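Local coordinates for protein putative cell surface hydrolase (Lactobacillus plantarum, PDB 3LP5) that is of unconfirmed function but, as a putative cell surface hydrolase with an alpha/beta-hydrolase fold, probably hydrolyses a substrate not yet identified, at residues Thr2-Val7 and Tyr95-Phe100; Thr41-Gly46 and Gly66-Arg71; Glu164-Tyr169 and Asp197-Phe202; Gly173-Thr178 and Gly209-His214. All coordinates share one frame; numbering follows the deposited sequence.

Contact 1. Residues Thr2-Val7 and Tyr95-Phe100; sequences TRMAPV and YHFNHF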
loop_
_atom_site.group_PDB
_atom_site.type_symbol
_atom_site.label_atom_id
_atom_site.label_comp_id
_atom_site.label_asym_id
_atom_site.label_seq_id
_atom_site.Cartn_x
_atom_site.Cartn_y
_atom_site.Cartn_z
ATOM N N THR A 2 6.051 11.872 17.494
ATOM C CA THR A 2 7.400 12.180 16.984
ATOM C C THR A 2 7.393 13.066 15.731
ATOM O O THR A 2 6.385 13.149 15.025
ATOM C CB THR A 2 8.161 10.895 16.602
ATOM O OG1 THR A 2 7.392 10.178 15.600
ATOM C CG2 THR A 2 8.411 10.030 17.854
ATOM N N ARG A 3 8.526 13.713 15.461
ATOM C CA ARG A 3 8.612 14.598 14.305
ATOM C C ARG A 3 8.714 13.851 12.991
ATOM O O ARG A 3 8.138 14.300 12.014
ATOM C CB ARG A 3 9.734 15.630 14.457
ATOM C CG ARG A 3 9.266 16.830 15.274
ATOM C CD ARG A 3 8.661 18.029 14.452
ATOM N NE ARG A 3 8.488 19.176 15.356
ATOM C CZ ARG A 3 9.488 19.921 15.856
ATOM N NH1 ARG A 3 10.763 19.683 15.538
ATOM N NH2 ARG A 3 9.220 20.926 16.682
ATOM N N MET A 4 9.455 12.741 12.960
ATOM C CA MET A 4 9.519 11.904 11.744
ATOM C C MET A 4 8.265 11.042 11.653
ATOM O O MET A 4 7.890 10.384 12.664
ATOM C CB MET A 4 10.781 11.007 11.691
ATOM C CG MET A 4 10.951 10.204 10.383
ATOM S SD MET A 4 12.200 8.850 10.393
ATOM C CE MET A 4 11.739 8.079 11.907
ATOM N N ALA A 5 7.585 11.105 10.495
ATOM C CA ALA A 5 6.582 10.102 10.126
ATOM C C ALA A 5 6.797 9.642 8.689
ATOM O O ALA A 5 6.420 10.317 7.753
ATOM C CB ALA A 5 5.138 10.615 10.343
ATOM N N PRO A 6 7.398 8.470 8.510
ATOM C CA PRO A 6 7.829 8.044 7.189
ATOM C C PRO A 6 6.609 7.570 6.389
ATOM O O PRO A 6 5.584 7.298 6.986
ATOM C CB PRO A 6 8.789 6.919 7.487
ATOM C CG PRO A 6 8.294 6.334 8.813
ATOM C CD PRO A 6 7.683 7.483 9.565
ATOM N N VAL A 7 6.682 7.623 5.060
ATOM C CA VAL A 7 5.672 6.984 4.243
ATOM C C VAL A 7 6.306 5.636 3.776
ATOM O O VAL A 7 7.263 5.636 2.962
ATOM C CB VAL A 7 5.350 7.811 3.024
ATOM C CG1 VAL A 7 4.213 7.154 2.211
ATOM C CG2 VAL A 7 4.993 9.204 3.425
ATOM N N TYR A 95 15.382 4.143 13.790
ATOM C CA TYR A 95 14.801 5.468 13.728
ATOM C C TYR A 95 13.690 5.620 14.726
ATOM O O TYR A 95 12.896 4.719 14.944
ATOM C CB TYR A 95 14.248 5.732 12.321
ATOM C CG TYR A 95 15.289 5.622 11.239
ATOM C CD1 TYR A 95 16.146 6.662 10.970
ATOM C CD2 TYR A 95 15.381 4.474 10.441
ATOM C CE1 TYR A 95 17.108 6.587 9.950
ATOM C CE2 TYR A 95 16.357 4.376 9.417
ATOM C CZ TYR A 95 17.214 5.434 9.187
ATOM O OH TYR A 95 18.166 5.344 8.180
ATOM N N HIS A 96 13.585 6.799 15.287
ATOM C CA HIS A 96 12.536 7.054 16.231
ATOM C C HIS A 96 11.311 7.702 15.496
ATOM O O HIS A 96 11.266 8.927 15.224
ATOM C CB HIS A 96 13.134 7.937 17.323
ATOM C CG HIS A 96 12.192 8.262 18.437
ATOM N ND1 HIS A 96 12.241 9.467 19.124
ATOM C CD2 HIS A 96 11.141 7.571 18.952
ATOM C CE1 HIS A 96 11.278 9.490 20.033
ATOM N NE2 HIS A 96 10.600 8.351 19.952
ATOM N N PHE A 97 10.338 6.889 15.141
ATOM C CA PHE A 97 9.082 7.431 14.656
ATOM C C PHE A 97 7.983 6.714 15.392
ATOM O O PHE A 97 8.106 5.505 15.632
ATOM C CB PHE A 97 8.965 7.297 13.139
ATOM C CG PHE A 97 9.075 5.881 12.634
ATOM C CD1 PHE A 97 7.929 5.164 12.309
ATOM C CD2 PHE A 97 10.328 5.270 12.450
ATOM C CE1 PHE A 97 8.039 3.824 11.837
ATOM C CE2 PHE A 97 10.447 3.946 11.974
ATOM C CZ PHE A 97 9.314 3.228 11.667
ATOM N N ASN A 98 6.932 7.414 15.798
ATOM C CA ASN A 98 5.846 6.669 16.424
ATOM C C ASN A 98 4.538 6.715 15.659
ATOM O O ASN A 98 3.527 6.264 16.155
ATOM C CB ASN A 98 5.702 6.958 17.927
ATOM C CG ASN A 98 5.181 8.344 18.188
ATOM O OD1 ASN A 98 4.888 9.102 17.250
ATOM N ND2 ASN A 98 5.059 8.702 19.460
ATOM N N HIS A 99 4.597 7.232 14.444
ATOM C CA HIS A 99 3.446 7.391 13.550
ATOM C C HIS A 99 4.004 7.124 12.139
ATOM O O HIS A 99 5.179 7.473 11.887
ATOM C CB HIS A 99 2.854 8.838 13.624
ATOM C CG HIS A 99 1.915 9.057 14.777
ATOM N ND1 HIS A 99 2.327 9.578 15.995
ATOM C CD2 HIS A 99 0.579 8.830 14.901
ATOM C CE1 HIS A 99 1.287 9.655 16.816
ATOM N NE2 HIS A 99 0.214 9.214 16.174
ATOM N N PHE A 100 3.223 6.478 11.254
ATOM C CA PHE A 100 3.653 6.321 9.857
ATOM C C PHE A 100 2.437 6.205 8.921
ATOM O O PHE A 100 1.284 6.069 9.371
ATOM C CB PHE A 100 4.602 5.091 9.680
ATOM C CG PHE A 100 3.920 3.768 9.887
ATOM C CD1 PHE A 100 3.575 2.989 8.830
ATOM C CD2 PHE A 100 3.619 3.317 11.186
ATOM C CE1 PHE A 100 2.946 1.742 8.998
ATOM C CE2 PHE A 100 2.950 2.063 11.391
ATOM C CZ PHE A 100 2.621 1.272 10.307
#

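Contact 2. Residues Thr41-Gly46 and Gly66-Arg71; sequences TVQTDG and GFANNR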
loop_
_atom_site.group_PDB
_atom_site.type_symbol
_atom_site.label_atom_id
_atom_site.label_comp_id
_atom_site.label_asym_id
_atom_site.label_seq_id
_atom_site.Cartn_x
_atom_site.Cartn_y
_atom_site.Cartn_z
ATOM N N THR A 41 15.538 -4.213 0.729
ATOM C CA THR A 41 15.138 -5.430 0.069
ATOM C C THR A 41 15.369 -6.577 1.033
ATOM O O THR A 41 16.532 -6.857 1.431
ATOM C CB THR A 41 15.985 -5.686 -1.189
ATOM O OG1 THR A 41 15.815 -4.566 -2.040
ATOM C CG2 THR A 41 15.425 -6.902 -1.978
ATOM N N VAL A 42 14.287 -7.220 1.450
ATOM C CA VAL A 42 14.434 -8.335 2.390
ATOM C C VAL A 42 14.733 -9.571 1.601
ATOM O O VAL A 42 13.920 -9.957 0.740
ATOM C CB VAL A 42 13.157 -8.577 3.241
ATOM C CG1 VAL A 42 13.429 -9.581 4.368
ATOM C CG2 VAL A 42 12.682 -7.249 3.822
ATOM N N GLN A 43 15.835 -10.232 1.963
ATOM C CA GLN A 43 16.290 -11.511 1.349
ATOM C C GLN A 43 15.502 -12.728 1.800
ATOM O O GLN A 43 14.787 -12.679 2.804
ATOM C CB GLN A 43 17.794 -11.734 1.630
ATOM C CG GLN A 43 18.670 -10.532 1.292
ATOM C CD GLN A 43 18.445 -10.024 -0.126
ATOM O OE1 GLN A 43 18.012 -8.865 -0.343
ATOM N NE2 GLN A 43 18.659 -10.889 -1.084
ATOM N N THR A 44 15.622 -13.833 1.081
ATOM C CA THR A 44 14.737 -14.948 1.370
ATOM C C THR A 44 15.048 -15.666 2.694
ATOM O O THR A 44 14.254 -16.513 3.144
ATOM C CB THR A 44 14.713 -15.967 0.237
ATOM O OG1 THR A 44 16.021 -16.503 0.111
ATOM C CG2 THR A 44 14.260 -15.323 -1.093
ATOM N N ASP A 45 16.190 -15.340 3.304
ATOM C CA ASP A 45 16.534 -15.836 4.624
ATOM C C ASP A 45 16.251 -14.764 5.699
ATOM O O ASP A 45 16.577 -14.966 6.859
ATOM C CB ASP A 45 18.015 -16.320 4.661
ATOM C CG ASP A 45 19.028 -15.173 4.429
ATOM O OD1 ASP A 45 18.600 -14.033 4.173
ATOM O OD2 ASP A 45 20.272 -15.381 4.515
ATOM N N GLY A 46 15.657 -13.621 5.320
ATOM C CA GLY A 46 15.292 -12.580 6.287
ATOM C C GLY A 46 16.320 -11.508 6.589
ATOM O O GLY A 46 16.045 -10.536 7.309
ATOM N N GLY A 66 10.772 -3.885 -0.192
ATOM C CA GLY A 66 10.373 -5.005 -1.036
ATOM C C GLY A 66 11.143 -6.258 -0.716
ATOM O O GLY A 66 11.893 -6.330 0.288
ATOM N N PHE A 67 10.928 -7.267 -1.530
ATOM C CA PHE A 67 11.388 -8.627 -1.178
ATOM C C PHE A 67 12.082 -9.281 -2.346
ATOM O O PHE A 67 11.563 -9.190 -3.466
ATOM C CB PHE A 67 10.167 -9.461 -0.747
ATOM C CG PHE A 67 9.247 -8.728 0.189
ATOM C CD1 PHE A 67 9.602 -8.535 1.517
ATOM C CD2 PHE A 67 8.047 -8.154 -0.299
ATOM C CE1 PHE A 67 8.765 -7.818 2.393
ATOM C CE2 PHE A 67 7.228 -7.446 0.533
ATOM C CZ PHE A 67 7.594 -7.243 1.899
ATOM N N ALA A 68 13.186 -10.008 -2.084
ATOM C CA ALA A 68 13.845 -10.822 -3.109
ATOM C C ALA A 68 12.786 -11.775 -3.631
ATOM O O ALA A 68 12.653 -11.937 -4.858
ATOM C CB ALA A 68 15.049 -11.635 -2.548
ATOM N N ASN A 69 12.002 -12.381 -2.729
ATOM C CA ASN A 69 10.885 -13.233 -3.211
ATOM C C ASN A 69 9.638 -12.384 -3.211
ATOM O O ASN A 69 8.946 -12.247 -2.148
ATOM C CB ASN A 69 10.650 -14.499 -2.353
ATOM C CG ASN A 69 9.315 -15.220 -2.703
ATOM O OD1 ASN A 69 8.557 -14.785 -3.600
ATOM N ND2 ASN A 69 9.000 -16.309 -1.966
ATOM N N ASN A 70 9.354 -11.783 -4.377
ATOM C CA ASN A 70 8.162 -10.916 -4.516
ATOM C C ASN A 70 7.040 -11.553 -5.320
ATOM O O ASN A 70 6.192 -10.845 -5.869
ATOM C CB ASN A 70 8.521 -9.532 -5.123
ATOM C CG ASN A 70 9.129 -9.659 -6.532
ATOM O OD1 ASN A 70 9.423 -10.739 -6.975
ATOM N ND2 ASN A 70 9.319 -8.560 -7.199
ATOM N N ARG A 71 7.004 -12.874 -5.360
ATOM C CA ARG A 71 6.037 -13.612 -6.194
ATOM C C ARG A 71 4.623 -13.716 -5.650
ATOM O O ARG A 71 4.371 -13.464 -4.468
ATOM C CB ARG A 71 6.555 -15.046 -6.426
ATOM C CG ARG A 71 7.719 -15.058 -7.332
ATOM C CD ARG A 71 8.060 -16.456 -7.639
ATOM N NE ARG A 71 9.149 -16.803 -6.767
ATOM C CZ ARG A 71 9.077 -17.554 -5.698
ATOM N NH1 ARG A 71 7.910 -18.128 -5.357
ATOM N NH2 ARG A 71 10.208 -17.761 -4.997
HETATM O O HOH W 1 12.500 -12.411 0.226
#

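Contact 3. Residues Glu164-Tyr169 and Asp197-Phe202; sequences ESLTVY and DQVKHF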
loop_
_atom_site.group_PDB
_atom_site.type_symbol
_atom_site.label_atom_id
_atom_site.label_comp_id
_atom_site.label_asym_id
_atom_site.label_seq_id
_atom_site.Cartn_x
_atom_site.Cartn_y
_atom_site.Cartn_z
ATOM N N GLU A 164 -8.273 0.515 15.040
ATOM C CA GLU A 164 -9.538 1.207 14.876
ATOM C C GLU A 164 -9.380 2.682 14.458
ATOM O O GLU A 164 -10.278 3.240 13.864
ATOM C CB GLU A 164 -10.452 1.080 16.120
ATOM C CG GLU A 164 -10.812 -0.377 16.515
ATOM C CD GLU A 164 -11.886 -0.482 17.625
ATOM O OE1 GLU A 164 -11.849 0.323 18.581
ATOM O OE2 GLU A 164 -12.776 -1.368 17.549
ATOM N N SER A 165 -8.282 3.345 14.763
ATOM C CA SER A 165 -8.221 4.758 14.389
ATOM C C SER A 165 -7.655 5.000 12.941
ATOM O O SER A 165 -7.586 6.154 12.507
ATOM C CB SER A 165 -7.408 5.538 15.420
ATOM O OG SER A 165 -6.056 5.113 15.242
ATOM N N LEU A 166 -7.368 3.932 12.191
ATOM C CA LEU A 166 -6.863 4.000 10.789
ATOM C C LEU A 166 -7.841 4.530 9.740
ATOM O O LEU A 166 -9.056 4.288 9.805
ATOM C CB LEU A 166 -6.364 2.594 10.343
ATOM C CG LEU A 166 -5.726 2.378 8.974
ATOM C CD1 LEU A 166 -4.429 3.136 8.767
ATOM C CD2 LEU A 166 -5.463 0.895 8.802
ATOM N N THR A 167 -7.287 5.231 8.753
ATOM C CA THR A 167 -8.011 5.726 7.590
ATOM C C THR A 167 -7.468 4.995 6.388
ATOM O O THR A 167 -6.247 5.009 6.164
ATOM C CB THR A 167 -7.822 7.282 7.411
ATOM O OG1 THR A 167 -8.623 7.940 8.386
ATOM C CG2 THR A 167 -8.387 7.750 6.132
ATOM N N VAL A 168 -8.364 4.344 5.632
ATOM C CA VAL A 168 -7.992 3.538 4.511
ATOM C C VAL A 168 -8.587 4.025 3.200
ATOM O O VAL A 168 -9.831 4.233 3.098
ATOM C CB VAL A 168 -8.358 2.045 4.693
ATOM C CG1 VAL A 168 -7.887 1.221 3.459
ATOM C CG2 VAL A 168 -7.745 1.496 6.036
ATOM N N TYR A 169 -7.691 4.190 2.205
ATOM C CA TYR A 169 -8.083 4.434 0.771
ATOM C C TYR A 169 -7.733 3.242 -0.114
ATOM O O TYR A 169 -6.582 2.742 -0.084
ATOM C CB TYR A 169 -7.387 5.674 0.229
ATOM C CG TYR A 169 -7.641 6.893 1.074
ATOM C CD1 TYR A 169 -8.727 7.750 0.773
ATOM C CD2 TYR A 169 -6.812 7.206 2.149
ATOM C CE1 TYR A 169 -9.003 8.877 1.541
ATOM C CE2 TYR A 169 -7.069 8.364 2.934
ATOM C CZ TYR A 169 -8.160 9.173 2.608
ATOM O OH TYR A 169 -8.456 10.256 3.356
ATOM N N ASP A 197 -16.282 -0.783 8.828
ATOM C CA ASP A 197 -16.559 -1.065 10.264
ATOM C C ASP A 197 -15.444 -1.756 11.075
ATOM O O ASP A 197 -15.670 -2.129 12.218
ATOM C CB ASP A 197 -17.911 -1.749 10.448
ATOM C CG ASP A 197 -19.096 -0.724 10.352
ATOM O OD1 ASP A 197 -18.967 0.304 9.657
ATOM O OD2 ASP A 197 -20.150 -0.916 11.001
ATOM N N GLN A 198 -14.264 -1.911 10.499
ATOM C CA GLN A 198 -13.086 -2.306 11.278
ATOM C C GLN A 198 -12.146 -1.148 11.460
ATOM O O GLN A 198 -11.302 -1.231 12.337
ATOM C CB GLN A 198 -12.290 -3.479 10.662
ATOM C CG GLN A 198 -13.025 -4.777 10.702
ATOM C CD GLN A 198 -13.537 -5.159 12.138
ATOM O OE1 GLN A 198 -12.866 -4.940 13.143
ATOM N NE2 GLN A 198 -14.734 -5.724 12.196
ATOM N N VAL A 199 -12.263 -0.095 10.629
ATOM C CA VAL A 199 -11.373 1.058 10.701
ATOM C C VAL A 199 -12.245 2.334 10.756
ATOM O O VAL A 199 -13.419 2.305 10.412
ATOM C CB VAL A 199 -10.329 1.076 9.522
ATOM C CG1 VAL A 199 -9.490 -0.245 9.466
ATOM C CG2 VAL A 199 -11.000 1.319 8.168
ATOM N N LYS A 200 -11.668 3.451 11.191
ATOM C CA LYS A 200 -12.370 4.746 11.284
ATOM C C LYS A 200 -13.031 5.205 9.949
ATOM O O LYS A 200 -14.191 5.614 9.933
ATOM C CB LYS A 200 -11.347 5.815 11.759
ATOM C CG LYS A 200 -11.963 7.051 12.393
ATOM C CD LYS A 200 -11.133 8.333 12.158
ATOM C CE LYS A 200 -9.865 8.460 13.014
ATOM N NZ LYS A 200 -9.970 7.750 14.328
ATOM N N HIS A 201 -12.289 5.162 8.834
ATOM C CA HIS A 201 -12.859 5.538 7.536
ATOM C C HIS A 201 -12.297 4.641 6.484
ATOM O O HIS A 201 -11.062 4.346 6.498
ATOM C CB HIS A 201 -12.492 6.959 7.062
ATOM C CG HIS A 201 -12.788 8.053 8.041
ATOM N ND1 HIS A 201 -14.073 8.496 8.306
ATOM C CD2 HIS A 201 -11.955 8.850 8.763
ATOM C CE1 HIS A 201 -14.017 9.488 9.184
ATOM N NE2 HIS A 201 -12.747 9.725 9.471
ATOM N N PHE A 202 -13.179 4.213 5.568
ATOM C CA PHE A 202 -12.786 3.442 4.393
ATOM C C PHE A 202 -13.319 4.118 3.159
ATOM O O PHE A 202 -14.522 4.445 3.107
ATOM C CB PHE A 202 -13.343 2.031 4.480
ATOM C CG PHE A 202 -13.053 1.186 3.279
ATOM C CD1 PHE A 202 -11.755 0.783 2.988
ATOM C CD2 PHE A 202 -14.090 0.788 2.440
ATOM C CE1 PHE A 202 -11.469 -0.004 1.895
ATOM C CE2 PHE A 202 -13.826 0.027 1.323
ATOM C CZ PHE A 202 -12.525 -0.408 1.060
HETATM O O HOH W 2 -11.845 5.258 15.556
#

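Contact 4. Residues Gly173-Thr178 and Gly209-His214; sequences GTENYT and GANTAH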
loop_
_atom_site.group_PDB
_atom_site.type_symbol
_atom_site.label_atom_id
_atom_site.label_comp_id
_atom_site.label_asym_id
_atom_site.label_seq_id
_atom_site.Cartn_x
_atom_site.Cartn_y
_atom_site.Cartn_z
ATOM N N GLY A 173 -9.396 -0.142 -10.424
ATOM C CA GLY A 173 -9.914 0.113 -11.768
ATOM C C GLY A 173 -11.218 -0.628 -11.994
ATOM O O GLY A 173 -11.820 -1.205 -11.058
ATOM N N THR A 174 -11.690 -0.636 -13.225
ATOM C CA THR A 174 -12.948 -1.353 -13.510
ATOM C C THR A 174 -12.761 -2.600 -14.378
ATOM O O THR A 174 -13.717 -3.239 -14.752
ATOM C CB THR A 174 -14.063 -0.428 -14.032
ATOM O OG1 THR A 174 -13.554 0.382 -15.108
ATOM C CG2 THR A 174 -14.597 0.479 -12.867
ATOM N N GLU A 175 -11.517 -2.977 -14.618
ATOM C CA GLU A 175 -11.160 -4.146 -15.417
ATOM C C GLU A 175 -11.543 -5.433 -14.680
ATOM O O GLU A 175 -11.210 -5.595 -13.516
ATOM C CB GLU A 175 -9.646 -4.074 -15.714
ATOM C CG GLU A 175 -9.205 -2.685 -16.362
ATOM C CD GLU A 175 -9.210 -1.508 -15.370
ATOM O OE1 GLU A 175 -8.484 -1.586 -14.366
ATOM O OE2 GLU A 175 -9.932 -0.484 -15.595
ATOM N N ASN A 176 -12.280 -6.338 -15.328
ATOM C CA ASN A 176 -12.745 -7.554 -14.638
ATOM C C ASN A 176 -12.343 -8.827 -15.406
ATOM O O ASN A 176 -13.139 -9.755 -15.587
ATOM C CB ASN A 176 -14.264 -7.482 -14.347
ATOM C CG ASN A 176 -14.727 -8.465 -13.219
ATOM O OD1 ASN A 176 -15.518 -9.376 -13.481
ATOM N ND2 ASN A 176 -14.238 -8.290 -11.999
ATOM N N TYR A 177 -11.100 -8.822 -15.877
ATOM C CA TYR A 177 -10.469 -9.988 -16.480
ATOM C C TYR A 177 -9.145 -10.243 -15.739
ATOM O O TYR A 177 -8.693 -9.379 -14.960
ATOM C CB TYR A 177 -10.226 -9.765 -17.998
ATOM C CG TYR A 177 -9.344 -8.563 -18.378
ATOM C CD1 TYR A 177 -9.891 -7.258 -18.461
ATOM C CD2 TYR A 177 -7.972 -8.728 -18.705
ATOM C CE1 TYR A 177 -9.081 -6.117 -18.828
ATOM C CE2 TYR A 177 -7.142 -7.598 -19.085
ATOM C CZ TYR A 177 -7.705 -6.284 -19.133
ATOM O OH TYR A 177 -6.925 -5.152 -19.503
ATOM N N THR A 178 -8.523 -11.392 -16.031
ATOM C CA THR A 178 -7.252 -11.869 -15.405
ATOM C C THR A 178 -6.004 -11.870 -16.307
ATOM O O THR A 178 -4.883 -12.081 -15.811
ATOM C CB THR A 178 -7.387 -13.335 -14.885
ATOM O OG1 THR A 178 -8.251 -14.089 -15.764
ATOM C CG2 THR A 178 -7.917 -13.354 -13.442
ATOM N N GLY A 209 -8.083 1.561 -15.455
ATOM C CA GLY A 209 -6.811 0.966 -15.798
ATOM C C GLY A 209 -5.913 0.588 -14.639
ATOM O O GLY A 209 -4.885 -0.076 -14.850
ATOM N N ALA A 210 -6.278 0.969 -13.410
ATOM C CA ALA A 210 -5.399 0.734 -12.243
ATOM C C ALA A 210 -5.212 -0.747 -11.953
ATOM O O ALA A 210 -4.223 -1.118 -11.324
ATOM C CB ALA A 210 -5.856 1.490 -10.962
ATOM N N ASN A 211 -6.102 -1.607 -12.463
ATOM C CA ASN A 211 -5.993 -3.055 -12.192
ATOM C C ASN A 211 -4.972 -3.764 -13.105
ATOM O O ASN A 211 -4.696 -4.943 -12.892
ATOM C CB ASN A 211 -7.352 -3.759 -12.399
ATOM C CG ASN A 211 -8.369 -3.407 -11.313
ATOM O OD1 ASN A 211 -8.057 -2.711 -10.350
ATOM N ND2 ASN A 211 -9.615 -3.840 -11.517
ATOM N N THR A 212 -4.500 -3.074 -14.168
ATOM C CA THR A 212 -3.604 -3.702 -15.131
ATOM C C THR A 212 -2.203 -3.601 -14.594
ATOM O O THR A 212 -1.867 -2.628 -13.894
ATOM C CB THR A 212 -3.622 -2.976 -16.516
ATOM O OG1 THR A 212 -3.327 -1.577 -16.309
ATOM C CG2 THR A 212 -4.974 -3.086 -17.136
ATOM N N ALA A 213 -1.393 -4.597 -14.930
ATOM C CA ALA A 213 0.033 -4.631 -14.564
ATOM C C ALA A 213 0.816 -3.534 -15.277
ATOM O O ALA A 213 1.588 -2.809 -14.666
ATOM C CB ALA A 213 0.626 -5.997 -14.927
ATOM N N HIS A 214 0.617 -3.442 -16.586
ATOM C CA HIS A 214 1.280 -2.451 -17.440
ATOM C C HIS A 214 0.610 -1.090 -17.292
ATOM O O HIS A 214 -0.532 -0.896 -17.674
ATOM C CB HIS A 214 1.210 -2.907 -18.901
ATOM C CG HIS A 214 2.285 -3.879 -19.292
ATOM N ND1 HIS A 214 3.040 -4.585 -18.372
ATOM C CD2 HIS A 214 2.709 -4.289 -20.517
ATOM C CE1 HIS A 214 3.889 -5.373 -19.019
ATOM N NE2 HIS A 214 3.710 -5.214 -20.321
#

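Contact 1. Residues Thr2-Val7 and Tyr95-Phe100
Thr2 and Asn98 clasp each other at the N-terminal ends of two neighbouring inner strands of the alpha/beta-hydrolase sheet, where the lead-in to strand 7-10 runs past the loop entering strand 99-105. Two bonds join the pair. The backbone N of Thr2 donates to Asn98 OD1 at 3.0 Å, almost straight (174°), arriving above the plane of the amide carbonyl. In return, Asn98 N donates to Thr2 OG1 at 2.8 Å. With chi1 at 70°, CG of Asn98 stands between its own N and carbonyl carbon, which folds the amide back beside the Thr2 backbone. His99 ND1 gives OD1 a second hydrogen bond from the opposite face of the amide, so the group is pinned between two donors. Without the amide, as with an alanine here, Thr2 N and His99 ND1 would probably lose their shared acceptor, leaving Thr2 held by the remaining bond from the backbone N at this position.

Thr2 CG2 sits over one face of the His96 imidazole, a CH-pi contact 3.7 Å from the ring centroid. Met4 lays SD obliquely beside the Tyr95 ring, a Met-aromatic contact. Pro6 crosses Phe97 at about a right angle, with CG over one face of the phenyl ring 3.9 Å from its centroid. Beyond the contact, Pro6 pairs with Tyr101 through the backbone and Phe100 meets the ring of Phe88. The carbonyl oxygen of His99 is buried here without a hydrogen-bond partner, and its nearest company is carbon: a CA-H...O contact from Ala5 CA at 3.5 Å, and Pro6 CD at 3.4 Å.

Contact 2. Residues Thr41-Gly46 and Gly66-Arg71
Val42 meets the Phe67 ring at its edge, near the ring plane, with CB 4.0 Å from CD1; the two side chains lie side by side and point the same way. The other flat group is the guanidinium of Arg71, which carries Asn69 OD1 over the centre of one face. Val42 and Phe67 share one face of the sheet, and helix 74-92 packs Trp83 against both.

Strands 37-42 and 62-67 run parallel here in the mixed sheet of the alpha/beta-hydrolase fold. Val42 N donates to Gly66 O at 2.8 Å, and Ala68 N to Val42 O at 2.9 Å, both nearly straight. Thr41, in register with Gly66, turns its side chain to the other face. Past the last pair the strands part: residues Gln43-Gly46 form a type I turn, and Asn69 makes an Asx turn, its OD1 accepting from Arg71 N at 3.0 Å. Asn69 CG is anti to its own N (chi1 169°), which carries the amide toward Arg71 N. Thr44 and Asn69 cross at about a right angle, Thr44 CG2 lying 3.9 Å from Asn69 CB.

A water fills in where direct pairing stops, donating to Val42 O at 2.9 Å and accepting from Asn69 N at 3.0 Å. Val42 O thus takes two donors, Ala68 N and the water, so the pairing is prolonged by one solvent-mediated step, while Val42 and Phe67 make the face toward Trp83 apolar.

Contact 3. Residues Glu164-Tyr169 and Asp197-Phe202
Val168 sets CG1 at the edge of the Phe202 ring, close to its plane and 3.9 Å from CD1, where strands 167-172 and 201-206 pair in parallel at one margin of the alpha/beta-hydrolase sheet. Helices 185-188 and 191-195 lie between the two strands in sequence, so this is a beta-alpha-beta unit, and Phe195 of the second helix touches Val168. The other branch of Val168, CG2, meets Val199 CG2 at 3.9 Å, the two side chains crossing at about a right angle. Leu166 adds a looser apolar touch with Val199, and its side chain also touches Ile128 and Leu131 of strand 127-134.

On the other face, Thr167 and His201 stand side by side. Thr167 OG1 lies in the plane of the imidazole at its edge, 3.5 Å from CD2, while Lys200 CG rests above one ring face. The backbone zips up unevenly: Val168 N donates to His201 O at 2.8 Å and 170°, whereas His201 N reaches Leu166 O only weakly, at 3.5 Å. The regular pairing is thus weaker at its first step.

Lys200 covers that start. Its CG is swung anti to the backbone N (chi1 -158°), and further bends along the chain fold its end back across the segment 164-169, bringing CE to 3.3 Å from Ser165 O. One water spans the outer end of the contact, donating to Glu164 O at 3.1 Å and accepting a weak bond from Lys200 NZ at 3.4 Å.

Contact 4. Residues Gly173-Thr178 and Gly209-His214
Glu175 reaches across to the type I turn Gly209-Thr212 and grips its backbone with both carboxylate oxygens. CG stands anti to the carbonyl carbon (chi1 -53°), and a bend at chi2 (73°) curls the acid back over Gly173, whose lack of a CB leaves room for OE1. OE1 is met nearly head-on along its C-O bond by Asn211 N at 3.0 Å; OE2 takes Gly209 N at 2.8 Å from above the carboxylate plane, besides a weak bond from Thr174 N.

Asn211 answers in kind: OD1 accepts Gly173 N at 2.9 Å from above the carbonyl plane, and ND2 donates at 3.1 Å to Glu175 O, which lies in the amide plane of Asn211 and is met on a lone pair. Thr212 N closes the turn onto Gly209 O, and OG1 adds a second bond to that oxygen.

A glutamine in place of Glu175 would probably leave Gly209 N or Asn211 N facing an amide NH2 and free one side of the turn to shift. These loops follow the last two strands, positions that in alpha/beta hydrolases commonly carry the acid and histidine of the triad. Reciprocal side-chain-to-backbone bonds thus fix the two loops together with little apolar contact.

From the N terminus, contact 1 closes the longest loop, bringing 2-7 against 95-100 and so the approach to strand 7-10 beside that to strand 99-105. Contact 2 falls wholly within that loop and closes a short one through strand 48-52, pairing strands 37-42 and 62-67 farther across the same sheet. Contacts 3 and 4 come later and cross, their segments alternating along the chain: contact 3 pairs strands 167-172 and 201-206 near their beginnings, and contact 4 joins the loops that leave them. Each closes a loop of about thirty residues holding the short helices 185-188 and 191-195. Contacts 2 and 3 lie on opposite sides of the chain's centre, as do contacts 1 and 4.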